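Long-range contacts in heat shock protein STI1 (PDB 3UPV), which links Hsp70 and Hsp90 as an adaptor co-chaperone, this chain being its TPR2B domain bound to an Hsp70 C-terminal peptide: residues A[41-45]-A[60-64]; A[69-75]-A[101-106]; A[88-92]-A[121-125]; A[95-99]-A[114-118]. One frame throughout, in Å; residues are numbered along the deposited sequence.

Contact 1 of 4, residues A[41-45]-A[60-64]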
loop_
_atom_site.group_PDB
_atom_site.type_symbol
_atom_site.label_atom_id
_atom_site.label_comp_id
_atom_site.label_asym_id
_atom_site.label_seq_id
_atom_site.Cartn_x
_atom_site.Cartn_y
_atom_site.Cartn_z
ATOM N N TYR A 41 3.449 -0.366 7.536
ATOM C CA TYR A 41 3.050 -1.573 6.790
ATOM C C TYR A 41 2.800 -1.238 5.339
ATOM O O TYR A 41 3.356 -1.918 4.458
ATOM C CB TYR A 41 1.806 -2.178 7.447
ATOM C CG TYR A 41 2.065 -2.568 8.861
ATOM C CD1 TYR A 41 1.636 -1.730 9.898
ATOM C CD2 TYR A 41 2.806 -3.707 9.172
ATOM C CE1 TYR A 41 1.889 -2.003 11.203
ATOM C CE2 TYR A 41 3.012 -4.058 10.557
ATOM C CZ TYR A 41 2.587 -3.161 11.560
ATOM O OH TYR A 41 2.774 -3.331 12.922
ATOM N N SER A 42 1.990 -0.212 5.084
ATOM C CA SER A 42 1.694 0.179 3.713
ATOM C C SER A 42 3.000 0.525 3.010
ATOM O O SER A 42 3.192 0.158 1.844
ATOM C CB SER A 42 0.714 1.354 3.674
ATOM O OG SER A 42 0.633 1.867 2.345
ATOM N N ASN A 43 3.900 1.256 3.711
ATOM C CA ASN A 43 5.136 1.705 3.097
ATOM C C ASN A 43 6.040 0.503 2.816
ATOM O O ASN A 43 6.574 0.363 1.698
ATOM C CB ASN A 43 5.875 2.727 3.974
ATOM C CG ASN A 43 5.210 4.122 4.006
ATOM O OD1 ASN A 43 4.349 4.500 3.187
ATOM N ND2 ASN A 43 5.672 4.913 4.968
ATOM N N ARG A 44 6.170 -0.429 3.781
ATOM C CA ARG A 44 6.979 -1.581 3.462
ATOM C C ARG A 44 6.365 -2.356 2.295
ATOM O O ARG A 44 7.124 -2.814 1.403
ATOM C CB ARG A 44 7.055 -2.496 4.694
ATOM C CG ARG A 44 8.077 -3.582 4.497
ATOM C CD ARG A 44 8.458 -4.392 5.771
ATOM N NE ARG A 44 7.333 -5.090 6.340
ATOM C CZ ARG A 44 7.369 -5.709 7.507
ATOM N NH1 ARG A 44 8.491 -5.680 8.279
ATOM N NH2 ARG A 44 6.270 -6.308 7.922
ATOM N N ALA A 45 5.012 -2.495 2.263
ATOM C CA ALA A 45 4.368 -3.131 1.098
ATOM C C ALA A 45 4.797 -2.477 -0.215
ATOM O O ALA A 45 4.959 -3.140 -1.263
ATOM C CB ALA A 45 2.861 -3.089 1.207
ATOM N N ASP A 60 1.295 -7.176 4.240
ATOM C CA ASP A 60 1.489 -5.866 4.904
ATOM C C ASP A 60 0.326 -4.916 4.655
ATOM O O ASP A 60 -0.062 -4.121 5.518
ATOM C CB ASP A 60 2.801 -5.212 4.408
ATOM C CG ASP A 60 4.034 -5.665 5.223
ATOM O OD1 ASP A 60 5.156 -5.348 4.743
ATOM O OD2 ASP A 60 3.916 -6.228 6.347
ATOM N N CYS A 61 -0.213 -4.925 3.435
ATOM C CA CYS A 61 -1.370 -4.128 3.177
ATOM C C CYS A 61 -2.537 -4.573 4.080
ATOM O O CYS A 61 -3.256 -3.686 4.623
ATOM C CB CYS A 61 -1.825 -4.289 1.732
ATOM S SG CYS A 61 -0.729 -3.504 0.527
ATOM N N ASN A 62 -2.744 -5.887 4.234
ATOM C CA ASN A 62 -3.768 -6.401 5.172
ATOM C C ASN A 62 -3.556 -5.910 6.618
ATOM O O ASN A 62 -4.495 -5.490 7.325
ATOM C CB ASN A 62 -3.877 -7.924 5.052
ATOM C CG ASN A 62 -4.636 -8.312 3.837
ATOM O OD1 ASN A 62 -4.295 -9.279 3.145
ATOM N ND2 ASN A 62 -5.663 -7.516 3.525
ATOM N N LYS A 63 -2.315 -5.897 7.045
ATOM C CA LYS A 63 -1.983 -5.397 8.390
ATOM C C LYS A 63 -2.251 -3.862 8.490
ATOM O O LYS A 63 -2.747 -3.398 9.510
ATOM C CB LYS A 63 -0.531 -5.773 8.729
ATOM C CG LYS A 63 -0.138 -5.756 10.232
ATOM C CD LYS A 63 -0.691 -6.976 11.017
ATOM C CE LYS A 63 0.196 -8.236 10.916
ATOM N NZ LYS A 63 -0.130 -9.389 11.897
ATOM N N ALA A 64 -1.892 -3.096 7.458
ATOM C CA ALA A 64 -2.181 -1.673 7.428
ATOM C C ALA A 64 -3.674 -1.417 7.562
ATOM O O ALA A 64 -4.088 -0.495 8.274
ATOM C CB ALA A 64 -1.676 -1.030 6.116
#
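D60 of segment 60-64 turns its carboxylate to R44 of segment 41-45, across the antiparallel helix pair of TPR 8. R44 grips it side-on. Its NE reaches D60 OD1 at 2.7 Å, and its NH2 reaches D60 OD2 at 2.8 Å in a nearly straight bond (179°). The two groups lie nearly coplanar, and each oxygen of this buried acid has its own N-H. A methionine in place of R44 would probably leave the D60 carboxylate without its charged mate and free to turn.

Y41 packs beside D60. Its CB rests 3.3 Å from D60 O. D60 OD2 lies at the ring edge, and K63 CG sits over one face, 3.8 Å from the centroid, in a CH-pi contact. K63 bends at its second and third torsions, which carries its amine off the ring. The Y41 hydroxyl bonds to the backbone oxygen of P35. A45 CB packs against C61 SG at 3.7 Å. The small A45 is consistent with the close approach of the short segments' axes, 7.8 Å.

Y41 and R44 touch I31 of helix 20-33, and A45, C61 and A64 pack on helix 72-84.

Contact 2 of 4, residues A[69-75]-A[101-106]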
loop_
_atom_site.group_PDB
_atom_site.type_symbol
_atom_site.label_atom_id
_atom_site.label_comp_id
_atom_site.label_asym_id
_atom_site.label_seq_id
_atom_site.Cartn_x
_atom_site.Cartn_y
_atom_site.Cartn_z
ATOM N N PRO A 69 -8.414 1.624 9.316
ATOM C CA PRO A 69 -9.350 1.327 8.242
ATOM C C PRO A 69 -9.643 2.505 7.301
ATOM O O PRO A 69 -10.213 2.302 6.260
ATOM C CB PRO A 69 -10.604 0.915 9.004
ATOM C CG PRO A 69 -10.445 1.444 10.370
ATOM C CD PRO A 69 -8.989 1.339 10.637
ATOM N N ASN A 70 -9.276 3.731 7.676
ATOM C CA ASN A 70 -9.480 4.871 6.784
ATOM C C ASN A 70 -8.299 5.186 5.872
ATOM O O ASN A 70 -8.323 6.154 5.098
ATOM C CB ASN A 70 -9.947 6.042 7.603
ATOM C CG ASN A 70 -11.187 5.670 8.378
ATOM O OD1 ASN A 70 -12.108 5.078 7.794
ATOM N ND2 ASN A 70 -11.197 5.921 9.684
ATOM N N PHE A 71 -7.290 4.329 5.955
ATOM C CA PHE A 71 -6.100 4.477 5.144
ATOM C C PHE A 71 -6.378 3.924 3.726
ATOM O O PHE A 71 -6.081 2.744 3.407
ATOM C CB PHE A 71 -4.988 3.706 5.862
ATOM C CG PHE A 71 -3.613 3.950 5.350
ATOM C CD1 PHE A 71 -3.292 5.072 4.557
ATOM C CD2 PHE A 71 -2.622 3.053 5.683
ATOM C CE1 PHE A 71 -1.977 5.233 4.092
ATOM C CE2 PHE A 71 -1.317 3.230 5.251
ATOM C CZ PHE A 71 -0.998 4.317 4.452
ATOM N N VAL A 72 -6.927 4.798 2.871
ATOM C CA VAL A 72 -7.357 4.397 1.531
ATOM C C VAL A 72 -6.191 3.767 0.702
ATOM O O VAL A 72 -6.385 2.855 -0.116
ATOM C CB VAL A 72 -7.899 5.685 0.785
ATOM C CG1 VAL A 72 -8.214 5.401 -0.676
ATOM C CG2 VAL A 72 -9.078 6.362 1.522
ATOM N N ARG A 73 -4.980 4.313 0.878
ATOM C CA ARG A 73 -3.817 3.887 0.068
ATOM C C ARG A 73 -3.557 2.418 0.234
ATOM O O ARG A 73 -3.164 1.737 -0.703
ATOM C CB ARG A 73 -2.577 4.651 0.474
ATOM C CG ARG A 73 -1.401 4.291 -0.444
ATOM C CD ARG A 73 -1.005 5.586 -1.195
ATOM N NE ARG A 73 -0.215 6.481 -0.379
ATOM C CZ ARG A 73 0.058 7.772 -0.666
ATOM N NH1 ARG A 73 -0.438 8.358 -1.743
ATOM N NH2 ARG A 73 0.831 8.491 0.145
ATOM N N ALA A 74 -3.765 1.915 1.450
ATOM C CA ALA A 74 -3.520 0.483 1.726
ATOM C C ALA A 74 -4.443 -0.391 0.873
ATOM O O ALA A 74 -4.045 -1.433 0.378
ATOM C CB ALA A 74 -3.708 0.218 3.141
ATOM N N TYR A 75 -5.677 0.052 0.718
ATOM C CA TYR A 75 -6.621 -0.703 -0.110
ATOM C C TYR A 75 -6.213 -0.676 -1.579
ATOM O O TYR A 75 -6.207 -1.779 -2.256
ATOM C CB TYR A 75 -8.037 -0.185 0.020
ATOM C CG TYR A 75 -8.669 -0.204 1.398
ATOM C CD1 TYR A 75 -9.375 -1.323 1.871
ATOM C CD2 TYR A 75 -8.592 0.912 2.233
ATOM C CE1 TYR A 75 -9.972 -1.300 3.151
ATOM C CE2 TYR A 75 -9.128 0.897 3.514
ATOM C CZ TYR A 75 -9.848 -0.167 3.954
ATOM O OH TYR A 75 -10.444 -0.060 5.209
ATOM N N LYS A 101 -14.331 4.002 0.658
ATOM C CA LYS A 101 -13.426 4.728 1.563
ATOM C C LYS A 101 -12.891 5.988 0.908
ATOM O O LYS A 101 -12.815 7.010 1.551
ATOM C CB LYS A 101 -12.281 3.832 2.063
ATOM C CG LYS A 101 -12.725 2.871 3.171
ATOM C CD LYS A 101 -13.066 3.626 4.448
ATOM C CE LYS A 101 -13.964 2.813 5.396
ATOM N NZ LYS A 101 -13.221 2.315 6.572
ATOM N N ASP A 102 -12.559 5.920 -0.384
ATOM C CA ASP A 102 -12.007 7.080 -1.060
ATOM C C ASP A 102 -13.003 8.244 -1.064
ATOM O O ASP A 102 -12.637 9.378 -0.741
ATOM C CB ASP A 102 -11.542 6.734 -2.471
ATOM C CG ASP A 102 -10.985 7.917 -3.205
ATOM O OD1 ASP A 102 -11.628 8.362 -4.209
ATOM O OD2 ASP A 102 -9.888 8.396 -2.771
ATOM N N ALA A 103 -14.247 7.949 -1.427
ATOM C CA ALA A 103 -15.331 8.922 -1.276
ATOM C C ALA A 103 -15.509 9.476 0.151
ATOM O O ALA A 103 -15.569 10.697 0.325
ATOM C CB ALA A 103 -16.644 8.346 -1.813
ATOM N N GLU A 104 -15.573 8.584 1.157
ATOM C CA GLU A 104 -15.737 8.974 2.550
ATOM C C GLU A 104 -14.614 9.852 3.103
ATOM O O GLU A 104 -14.852 10.964 3.676
ATOM C CB GLU A 104 -15.810 7.701 3.397
ATOM C CG GLU A 104 -17.137 6.991 3.187
ATOM C CD GLU A 104 -17.192 5.581 3.778
ATOM O OE1 GLU A 104 -18.208 4.916 3.555
ATOM O OE2 GLU A 104 -16.239 5.135 4.441
ATOM N N VAL A 105 -13.383 9.364 2.953
ATOM C CA VAL A 105 -12.268 10.061 3.588
ATOM C C VAL A 105 -11.564 11.060 2.678
ATOM O O VAL A 105 -11.215 12.160 3.159
ATOM C CB VAL A 105 -11.258 9.115 4.443
ATOM C CG1 VAL A 105 -11.485 7.587 4.292
ATOM C CG2 VAL A 105 -9.798 9.573 4.321
ATOM N N ASN A 106 -11.363 10.705 1.391
ATOM C CA ASN A 106 -10.679 11.604 0.427
ATOM C C ASN A 106 -11.609 12.408 -0.496
ATOM O O ASN A 106 -11.144 13.146 -1.411
ATOM C CB ASN A 106 -9.703 10.849 -0.494
ATOM C CG ASN A 106 -8.569 10.186 0.247
ATOM O OD1 ASN A 106 -7.927 9.243 -0.276
ATOM N ND2 ASN A 106 -8.311 10.636 1.445
#
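The Y75 ring of segment 69-75 meets K101 of segment 101-106 obliquely, with Y75 CE2 4.1 Å from K101 CG. P69 O lies at the ring edge, in the ring plane, and V72 CA is also at the edge. The second flat group, the N70 amide, turns its OD1 to the K101 amine, which lies tilted from the amide plane. Here the loop that ends TPR 8 and the first turn of helix 72-84 pack on the C-terminal part of helix 88-106, within the helical hairpin of TPR 9. F71 leads into it as the centre of an inverse gamma turn.

V72 is the apolar centre. It is a knob in a hole formed by K101, D102, V105 and N106. Its CG2 lies anti to its carbonyl carbon, which brings this methyl to V105 CG1 at 3.9 Å. V72 CG1 packs on D102 CB at 4.0 Å. D102 OD2 accepts the backbone N-H of S110. V105 CG1 also leans on N70 O at 3.6 Å.

The polar side is a clasp around K101. Its chain bends at the second and fourth torsions and sets the amine between two oxygens of the other segment. K101 NZ donates a hydrogen bond to N70 OD1 at 3.2 Å. P69 O accepts two bonds: Y75 OH comes in the carbonyl plane on a lone pair at 2.6 Å, whereas K101 NZ comes from above that plane at 3.0 Å.

Contact 3 of 4, residues A[88-92]-A[121-125]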
loop_
_atom_site.group_PDB
_atom_site.type_symbol
_atom_site.label_atom_id
_atom_site.label_comp_id
_atom_site.label_asym_id
_atom_site.label_seq_id
_atom_site.Cartn_x
_atom_site.Cartn_y
_atom_site.Cartn_z
ATOM N N TYR A 88 -7.797 -11.683 -9.397
ATOM C CA TYR A 88 -8.741 -10.699 -9.927
ATOM C C TYR A 88 -10.045 -10.496 -9.178
ATOM O O TYR A 88 -10.467 -9.335 -8.955
ATOM C CB TYR A 88 -8.995 -10.978 -11.404
ATOM C CG TYR A 88 -7.725 -11.069 -12.236
ATOM C CD1 TYR A 88 -6.852 -9.978 -12.376
ATOM C CD2 TYR A 88 -7.368 -12.293 -12.856
ATOM C CE1 TYR A 88 -5.666 -10.089 -13.156
ATOM C CE2 TYR A 88 -6.203 -12.395 -13.660
ATOM C CZ TYR A 88 -5.380 -11.276 -13.807
ATOM O OH TYR A 88 -4.259 -11.382 -14.556
ATOM N N ALA A 89 -10.715 -11.586 -8.840
ATOM C CA ALA A 89 -12.004 -11.478 -8.127
ATOM C C ALA A 89 -11.775 -10.750 -6.816
ATOM O O ALA A 89 -12.575 -9.914 -6.401
ATOM C CB ALA A 89 -12.606 -12.831 -7.888
ATOM N N SER A 90 -10.692 -11.098 -6.138
ATOM C CA SER A 90 -10.427 -10.476 -4.850
ATOM C C SER A 90 -10.105 -9.032 -5.031
ATOM O O SER A 90 -10.506 -8.206 -4.207
ATOM C CB SER A 90 -9.324 -11.196 -4.070
ATOM O OG SER A 90 -9.785 -12.515 -3.745
ATOM N N ALA A 91 -9.368 -8.724 -6.098
ATOM C CA ALA A 91 -9.022 -7.330 -6.369
ATOM C C ALA A 91 -10.221 -6.468 -6.595
ATOM O O ALA A 91 -10.292 -5.339 -6.113
ATOM C CB ALA A 91 -8.022 -7.181 -7.532
ATOM N N LEU A 92 -11.188 -7.000 -7.320
ATOM C CA LEU A 92 -12.388 -6.207 -7.612
ATOM C C LEU A 92 -13.112 -5.880 -6.279
ATOM O O LEU A 92 -13.605 -4.749 -6.072
ATOM C CB LEU A 92 -13.263 -7.074 -8.552
ATOM C CG LEU A 92 -12.764 -7.122 -10.026
ATOM C CD1 LEU A 92 -13.467 -8.241 -10.796
ATOM C CD2 LEU A 92 -12.850 -5.777 -10.801
ATOM N N ALA A 121 -8.570 -5.131 -13.697
ATOM C CA ALA A 121 -8.930 -6.406 -13.029
ATOM C C ALA A 121 -10.086 -7.138 -13.711
ATOM O O ALA A 121 -10.053 -8.392 -13.893
ATOM C CB ALA A 121 -9.216 -6.205 -11.527
ATOM N N SER A 122 -11.123 -6.377 -14.059
ATOM C CA SER A 122 -12.282 -6.978 -14.727
ATOM C C SER A 122 -11.933 -7.626 -16.075
ATOM O O SER A 122 -12.298 -8.789 -16.352
ATOM C CB SER A 122 -13.379 -5.941 -14.905
ATOM O OG SER A 122 -14.467 -6.564 -15.558
ATOM N N GLN A 123 -11.201 -6.904 -16.902
ATOM C CA GLN A 123 -10.803 -7.448 -18.189
ATOM C C GLN A 123 -9.930 -8.694 -18.072
ATOM O O GLN A 123 -10.193 -9.687 -18.793
ATOM C CB GLN A 123 -10.199 -6.339 -19.045
ATOM C CG GLN A 123 -11.197 -5.122 -19.169
ATOM C CD GLN A 123 -12.427 -5.440 -20.003
ATOM O OE1 GLN A 123 -13.567 -5.417 -19.514
ATOM N NE2 GLN A 123 -12.199 -5.754 -21.281
ATOM N N GLN A 124 -8.967 -8.715 -17.133
ATOM C CA GLN A 124 -8.107 -9.907 -17.059
ATOM C C GLN A 124 -8.864 -11.100 -16.477
ATOM O O GLN A 124 -8.503 -12.253 -16.735
ATOM C CB GLN A 124 -6.759 -9.651 -16.368
ATOM C CG GLN A 124 -6.093 -8.371 -16.829
ATOM C CD GLN A 124 -4.708 -8.071 -16.196
ATOM O OE1 GLN A 124 -4.129 -7.011 -16.464
ATOM N NE2 GLN A 124 -4.156 -9.011 -15.399
ATOM N N ARG A 125 -9.926 -10.830 -15.714
ATOM C CA ARG A 125 -10.617 -11.911 -15.024
ATOM C C ARG A 125 -11.300 -12.751 -16.070
ATOM O O ARG A 125 -11.210 -13.938 -15.948
ATOM C CB ARG A 125 -11.656 -11.407 -14.022
ATOM C CG ARG A 125 -12.312 -12.489 -13.060
ATOM C CD ARG A 125 -13.540 -11.891 -12.288
ATOM N NE ARG A 125 -14.150 -12.883 -11.386
ATOM C CZ ARG A 125 -15.112 -12.638 -10.489
ATOM N NH1 ARG A 125 -15.573 -13.632 -9.722
ATOM N NH2 ARG A 125 -15.626 -11.426 -10.346
#
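L92 and A121 join TPR 9 to the final helix 111-124, which packs as a C-terminal capping helix of the kind common in TPR domains. L92 CD2 lies 3.7 Å from A121 CB and as close to S122 N. A91 adds a looser methyl contact with A121.

Y88 forms the part of the seam nearest the chain end. Q124 CB sits over one face of its ring, 3.7 Å from the centroid, as a CH-pi contact. The backbone N of R125 lies over the same face, somewhat higher and also toward the rim. Y88 CB meets R125 CB at 3.8 Å. The Q124 amide stands steeply to the ring, its plane turned by 73°. Its NE2 is modelled so close to Y88 OH that the hydrogen bond between them is doubtful in detail. An alanine at Y88 is likely to leave Q124 CB and the R125 backbone without the ring they rest on, and so let the last turn shift.

R125 runs back alongside helix 88-106. With its CG anti to the backbone N (chi1 -171°) and the chain extended to NE, the guanidinium reaches A89. A89 CB lies over one guanidinium face, 3.6 Å from R125 NH1.

Contact 4 of 4, residues A[95-99]-A[114-118]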
loop_
_atom_site.group_PDB
_atom_site.type_symbol
_atom_site.label_atom_id
_atom_site.label_comp_id
_atom_site.label_asym_id
_atom_site.label_seq_id
_atom_site.Cartn_x
_atom_site.Cartn_y
_atom_site.Cartn_z
ATOM N N LEU A 95 -11.166 -3.244 -4.531
ATOM C CA LEU A 95 -11.373 -1.963 -5.169
ATOM C C LEU A 95 -12.726 -1.353 -4.832
ATOM O O LEU A 95 -12.844 -0.101 -4.773
ATOM C CB LEU A 95 -11.209 -2.008 -6.663
ATOM C CG LEU A 95 -9.757 -2.268 -7.008
ATOM C CD1 LEU A 95 -9.530 -2.898 -8.428
ATOM C CD2 LEU A 95 -8.955 -0.982 -6.774
ATOM N N ASP A 96 -13.745 -2.205 -4.688
ATOM C CA ASP A 96 -15.083 -1.730 -4.207
ATOM C C ASP A 96 -14.985 -1.029 -2.858
ATOM O O ASP A 96 -15.551 0.067 -2.643
ATOM C CB ASP A 96 -16.034 -2.911 -4.088
ATOM C CG ASP A 96 -16.682 -3.256 -5.388
ATOM O OD1 ASP A 96 -16.610 -2.443 -6.347
ATOM O OD2 ASP A 96 -17.269 -4.362 -5.434
ATOM N N ALA A 97 -14.179 -1.597 -1.984
ATOM C CA ALA A 97 -13.989 -1.062 -0.632
ATOM C C ALA A 97 -13.161 0.200 -0.652
ATOM O O ALA A 97 -13.501 1.174 0.062
ATOM C CB ALA A 97 -13.336 -2.103 0.251
ATOM N N ALA A 98 -12.174 0.235 -1.571
ATOM C CA ALA A 98 -11.300 1.359 -1.739
ATOM C C ALA A 98 -12.124 2.492 -2.298
ATOM O O ALA A 98 -11.944 3.625 -1.883
ATOM C CB ALA A 98 -10.139 1.031 -2.715
ATOM N N ARG A 99 -13.054 2.215 -3.226
ATOM C CA ARG A 99 -13.811 3.332 -3.828
ATOM C C ARG A 99 -14.690 4.025 -2.796
ATOM O O ARG A 99 -14.830 5.254 -2.775
ATOM C CB ARG A 99 -14.680 2.817 -4.987
ATOM C CG ARG A 99 -15.391 3.953 -5.794
ATOM C CD ARG A 99 -16.378 3.378 -6.827
ATOM N NE ARG A 99 -15.800 2.197 -7.516
ATOM C CZ ARG A 99 -16.133 0.925 -7.227
ATOM N NH1 ARG A 99 -15.569 -0.090 -7.872
ATOM N NH2 ARG A 99 -17.050 0.673 -6.288
ATOM N N ILE A 114 -8.612 4.213 -8.955
ATOM C CA ILE A 114 -9.331 3.030 -8.547
ATOM C C ILE A 114 -10.124 2.504 -9.723
ATOM O O ILE A 114 -10.163 1.277 -9.935
ATOM C CB ILE A 114 -10.268 3.343 -7.389
ATOM C CG1 ILE A 114 -9.414 3.659 -6.115
ATOM C CG2 ILE A 114 -11.246 2.182 -7.189
ATOM C CD1 ILE A 114 -10.195 4.194 -4.895
ATOM N N ASP A 115 -10.721 3.404 -10.504
ATOM C CA ASP A 115 -11.538 3.000 -11.672
ATOM C C ASP A 115 -10.661 2.307 -12.753
ATOM O O ASP A 115 -11.059 1.321 -13.381
ATOM C CB ASP A 115 -12.278 4.198 -12.306
ATOM C CG ASP A 115 -13.511 4.664 -11.483
ATOM O OD1 ASP A 115 -13.986 3.898 -10.588
ATOM O OD2 ASP A 115 -13.991 5.802 -11.727
ATOM N N GLN A 116 -9.441 2.734 -12.927
ATOM C CA GLN A 116 -8.631 2.072 -13.942
ATOM C C GLN A 116 -8.091 0.709 -13.472
ATOM O O GLN A 116 -7.934 -0.206 -14.297
ATOM C CB GLN A 116 -7.543 2.972 -14.527
ATOM C CG GLN A 116 -6.452 3.421 -13.545
ATOM C CD GLN A 116 -5.257 2.519 -13.535
ATOM O OE1 GLN A 116 -4.962 1.857 -14.502
ATOM N NE2 GLN A 116 -4.536 2.504 -12.419
ATOM N N LEU A 117 -7.850 0.595 -12.161
ATOM C CA LEU A 117 -7.514 -0.720 -11.575
ATOM C C LEU A 117 -8.688 -1.645 -11.725
ATOM O O LEU A 117 -8.496 -2.803 -12.106
ATOM C CB LEU A 117 -7.089 -0.621 -10.094
ATOM C CG LEU A 117 -5.777 0.136 -9.951
ATOM C CD1 LEU A 117 -5.497 0.415 -8.508
ATOM C CD2 LEU A 117 -4.538 -0.510 -10.703
ATOM N N TYR A 118 -9.894 -1.134 -11.489
ATOM C CA TYR A 118 -11.082 -1.951 -11.582
ATOM C C TYR A 118 -11.270 -2.490 -12.999
ATOM O O TYR A 118 -11.587 -3.707 -13.173
ATOM C CB TYR A 118 -12.329 -1.153 -11.243
ATOM C CG TYR A 118 -13.505 -2.090 -10.976
ATOM C CD1 TYR A 118 -13.769 -2.547 -9.692
ATOM C CD2 TYR A 118 -14.327 -2.540 -12.047
ATOM C CE1 TYR A 118 -14.838 -3.398 -9.450
ATOM C CE2 TYR A 118 -15.388 -3.325 -11.820
ATOM C CZ TYR A 118 -15.633 -3.777 -10.510
ATOM O OH TYR A 118 -16.670 -4.638 -10.257
#
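L95 and I114 centre an antiparallel helix-helix contact between TPR 9 and the final helix 111-124. The short segments run at 166° to each other, with axes 10.0 Å apart at closest approach. No hydrogen bond crosses between them, and apolar side chains carry most of the contact.

L95 and I114 slide past each other in opposite directions, L95 CD2 coming 3.9 Å from I114 CG2. The other branch of L95 reaches further along the final helix. Its CD1 lies 3.7 Å from L117 CB and close to the backbone where L117 joins Y118. I114 extends its longer branch to helix 88-106. CD1 of I114 lies 3.5 Å from A98 O and 3.8 Å from A98 CB.

A partly polar border flanks this seam. Y118 has its CG anti to the backbone N (chi1 -165°), which swings the ring back to helix 88-106. There its edge meets L95 CB. Y118 CD1 also lies at the edge of the R99 guanidinium, 3.5 Å from R99 NH1, with the two planes steeply inclined at 70°. Within its own helix R99 is held end-on: both NH1 and NH2 bond to D96 OD1, NH1 at 3.0 Å. Sharing one oxygen in this way probably steadies the guanidinium. R99 NE faces D115 OD1 across the contact at 4.0 Å, a long salt bridge that completes a network of D96, R99 and D115.

Helix 72-84 backs the apolar seam: L95 touches A79, A98 touches Y75, I114 touches I76 and L117 touches T80.

The four contacts follow the TPR solenoid from its middle to its C-terminal end. Contact 1 pairs helices 38-50 and 54-67 and closes before the others open. Contact 2 lies about 14 Å away, centre to centre, and touches it: S42 packs on F71 and A64 on A74. Contacts 2, 3 and 4 share helix 88-106. Contacts 3 and 4 also share helix 111-124, with centres about 10 Å apart, and meet where L92 packs on Y118. Contact 4 touches contact 2 through Y75 and A98. Along the chain contact 2 alternates with contacts 3 and 4, and contact 4 falls within the span of contact 3. N43 (hydrogen bond) and R73 (salt bridge) contact the bound Hsp70 peptide; contacts 3 and 4 close the domain.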